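Local coordinates for ribosome-inactivating protein (Lychnis chalcedonica, PDB 2G5X) that belongs to the plant ribosome-inactivating proteins, whose fold joins a mixed beta sheet to several helices, at residues G72-D77 with N81-N86. Sequence-based numbering, arbitrary orientation.
Sequences GFQDRD and NKLRAN
Asp75 and Arg84, a hydrogen-bonded antiparallel pair in the hairpin of strands 69-76 and 83-87, join their side chains in a side-on salt bridge. Arg84 NE meets Asp75 OD1 at 2.8 Å, in the guanidinium plane, while Arg84 NH2 reaches Asp75 OD2 at 2.9 Å; both arrive on the syn side, with the planes 32° apart. The pairing puts both on the face shared with Phe73 and Asn86, and their chi1 angles (70° for Asp75, 63° for Arg84) turn the charged ends toward the opposite strand. The amide of Asn86 links this bridge to Phe73: ND2 donates to Asp75 OD1 at 3.0 Å, from the carboxylate face opposite Arg84 NE, and to Phe73 O at 3.0 Å. That carbonyl also accepts Asn86 N, from its other side. The Phe73 ring sets one face against Asn86 CB, its CE2 3.6 Å from Asn86 ND2.

On the face of Gln74 and Ala85, Leu83 CD2 sits over the centre of the Arg76 guanidinium, 3.6 Å above its plane, while Arg76 NH1 donates at the edge to Asn81 O (2.9 Å). Beyond the paired strands, Asp77 N donates a nearly straight hydrogen bond to Lys82 O. Asp75 OD2 also accepts from Gly149 N, and Arg84 NH2 donates to Lys150 O, in the loop between helices 137-145 and 154-173. With two donors on each oxygen, the buried carboxylate is probably held ionised and fixed in rotation.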
loop_
_atom_site.group_PDB
_atom_site.type_symbol
_atom_site.label_atom_id
_atom_site.label_comp_id
_atom_site.label_asym_id
_atom_site.label_seq_id
_atom_site.Cartn_x
_atom_site.Cartn_y
_atom_site.Cartn_z
ATOM N N GLY A 72 3.273 -5.891 -6.645
ATOM C CA GLY A 72 4.291 -6.855 -6.254
ATOM C C GLY A 72 5.321 -6.266 -5.307
ATOM O O GLY A 72 5.150 -5.146 -4.823
ATOM N N PHE A 73 6.393 -7.011 -5.045
ATOM C CA PHE A 73 7.449 -6.543 -4.149
ATOM C C PHE A 73 8.806 -7.188 -4.443
ATOM O O PHE A 73 8.892 -8.207 -5.130
ATOM C CB PHE A 73 7.073 -6.813 -2.687
ATOM C CG PHE A 73 7.009 -8.276 -2.331
ATOM C CD1 PHE A 73 5.831 -8.996 -2.494
ATOM C CD2 PHE A 73 8.139 -8.938 -1.853
ATOM C CE1 PHE A 73 5.776 -10.355 -2.187
ATOM C CE2 PHE A 73 8.098 -10.297 -1.543
ATOM C CZ PHE A 73 6.913 -11.008 -1.711
ATOM N N GLN A 74 9.861 -6.584 -3.903
ATOM C CA GLN A 74 11.227 -7.066 -4.086
ATOM C C GLN A 74 11.900 -7.393 -2.750
ATOM O O GLN A 74 11.837 -6.600 -1.813
ATOM C CB GLN A 74 12.047 -5.996 -4.824
ATOM C CG GLN A 74 13.559 -6.159 -4.742
ATOM C CD GLN A 74 14.287 -4.925 -5.252
ATOM O OE1 GLN A 74 14.463 -4.743 -6.456
ATOM N NE2 GLN A 74 14.694 -4.060 -4.330
ATOM N N ASP A 75 12.522 -8.569 -2.660
ATOM C CA ASP A 75 13.248 -8.967 -1.451
ATOM C C ASP A 75 14.562 -9.621 -1.894
ATOM O O ASP A 75 15.026 -9.351 -3.003
ATOM C CB ASP A 75 12.394 -9.902 -0.566
ATOM C CG ASP A 75 12.184 -11.279 -1.164
ATOM O OD1 ASP A 75 12.115 -11.401 -2.401
ATOM O OD2 ASP A 75 12.059 -12.245 -0.380
ATOM N N ARG A 76 15.179 -10.452 -1.054
ATOM C CA ARG A 76 16.441 -11.096 -1.441
ATOM C C ARG A 76 16.379 -12.618 -1.475
ATOM O O ARG A 76 15.825 -13.243 -0.576
ATOM C CB ARG A 76 17.580 -10.661 -0.511
ATOM C CG ARG A 76 18.109 -9.264 -0.795
ATOM C CD ARG A 76 19.324 -8.922 0.058
ATOM N NE ARG A 76 19.795 -7.563 -0.206
ATOM C CZ ARG A 76 20.608 -7.220 -1.202
ATOM N NH1 ARG A 76 21.067 -8.136 -2.045
ATOM N NH2 ARG A 76 20.945 -5.949 -1.367
ATOM N N ASP A 77 16.961 -13.202 -2.522
ATOM C CA ASP A 77 17.005 -14.656 -2.705
ATOM C C ASP A 77 18.006 -15.243 -1.703
ATOM O O ASP A 77 19.133 -14.772 -1.602
ATOM C CB ASP A 77 17.432 -14.965 -4.147
ATOM C CG ASP A 77 17.258 -16.426 -4.521
ATOM O OD1 ASP A 77 16.834 -16.689 -5.668
ATOM O OD2 ASP A 77 17.545 -17.307 -3.685
ATOM N N ASN A 81 21.590 -14.496 -2.651
ATOM C CA ASN A 81 21.594 -13.220 -1.941
ATOM C C ASN A 81 21.365 -12.032 -2.883
ATOM O O ASN A 81 21.734 -10.900 -2.573
ATOM C CB ASN A 81 22.905 -13.027 -1.173
ATOM C CG ASN A 81 22.870 -11.809 -0.268
ATOM O OD1 ASN A 81 21.962 -11.660 0.550
ATOM N ND2 ASN A 81 23.857 -10.932 -0.410
ATOM N N LYS A 82 20.744 -12.294 -4.029
ATOM C CA LYS A 82 20.459 -11.243 -5.002
ATOM C C LYS A 82 19.059 -10.664 -4.816
ATOM O O LYS A 82 18.157 -11.353 -4.354
ATOM C CB LYS A 82 20.583 -11.790 -6.426
ATOM C CG LYS A 82 21.999 -12.167 -6.819
ATOM C CD LYS A 82 22.080 -12.614 -8.266
ATOM C CE LYS A 82 23.527 -12.866 -8.668
ATOM N NZ LYS A 82 23.656 -13.198 -10.113
ATOM N N LEU A 83 18.888 -9.394 -5.176
ATOM C CA LEU A 83 17.581 -8.747 -5.075
ATOM C C LEU A 83 16.692 -9.347 -6.165
ATOM O O LEU A 83 17.060 -9.338 -7.338
ATOM C CB LEU A 83 17.720 -7.236 -5.285
ATOM C CG LEU A 83 18.409 -6.474 -4.149
ATOM C CD1 LEU A 83 18.739 -5.060 -4.596
ATOM C CD2 LEU A 83 17.493 -6.450 -2.931
ATOM N N ARG A 84 15.531 -9.872 -5.777
ATOM C CA ARG A 84 14.614 -10.496 -6.735
ATOM C C ARG A 84 13.258 -9.791 -6.816
ATOM O O ARG A 84 12.679 -9.414 -5.796
ATOM C CB ARG A 84 14.400 -11.976 -6.376
ATOM C CG ARG A 84 13.739 -12.202 -5.021
ATOM C CD ARG A 84 13.604 -13.683 -4.663
ATOM N NE ARG A 84 13.045 -13.830 -3.321
ATOM C CZ ARG A 84 13.011 -14.965 -2.628
ATOM N NH1 ARG A 84 13.505 -16.084 -3.145
ATOM N NH2 ARG A 84 12.494 -14.973 -1.405
ATOM N N ALA A 85 12.759 -9.628 -8.039
ATOM C CA ALA A 85 11.470 -8.973 -8.276
ATOM C C ALA A 85 10.342 -9.999 -8.321
ATOM O O ALA A 85 10.377 -10.928 -9.126
ATOM C CB ALA A 85 11.515 -8.195 -9.591
ATOM N N ASN A 86 9.336 -9.812 -7.468
ATOM C CA ASN A 86 8.194 -10.727 -7.385
ATOM C C ASN A 86 6.881 -10.029 -7.756
ATOM O O ASN A 86 6.475 -9.076 -7.093
ATOM C CB ASN A 86 8.064 -11.271 -5.957
ATOM C CG ASN A 86 9.379 -11.776 -5.394
ATOM O OD1 ASN A 86 9.844 -12.861 -5.742
ATOM N ND2 ASN A 86 9.991 -10.979 -4.519
#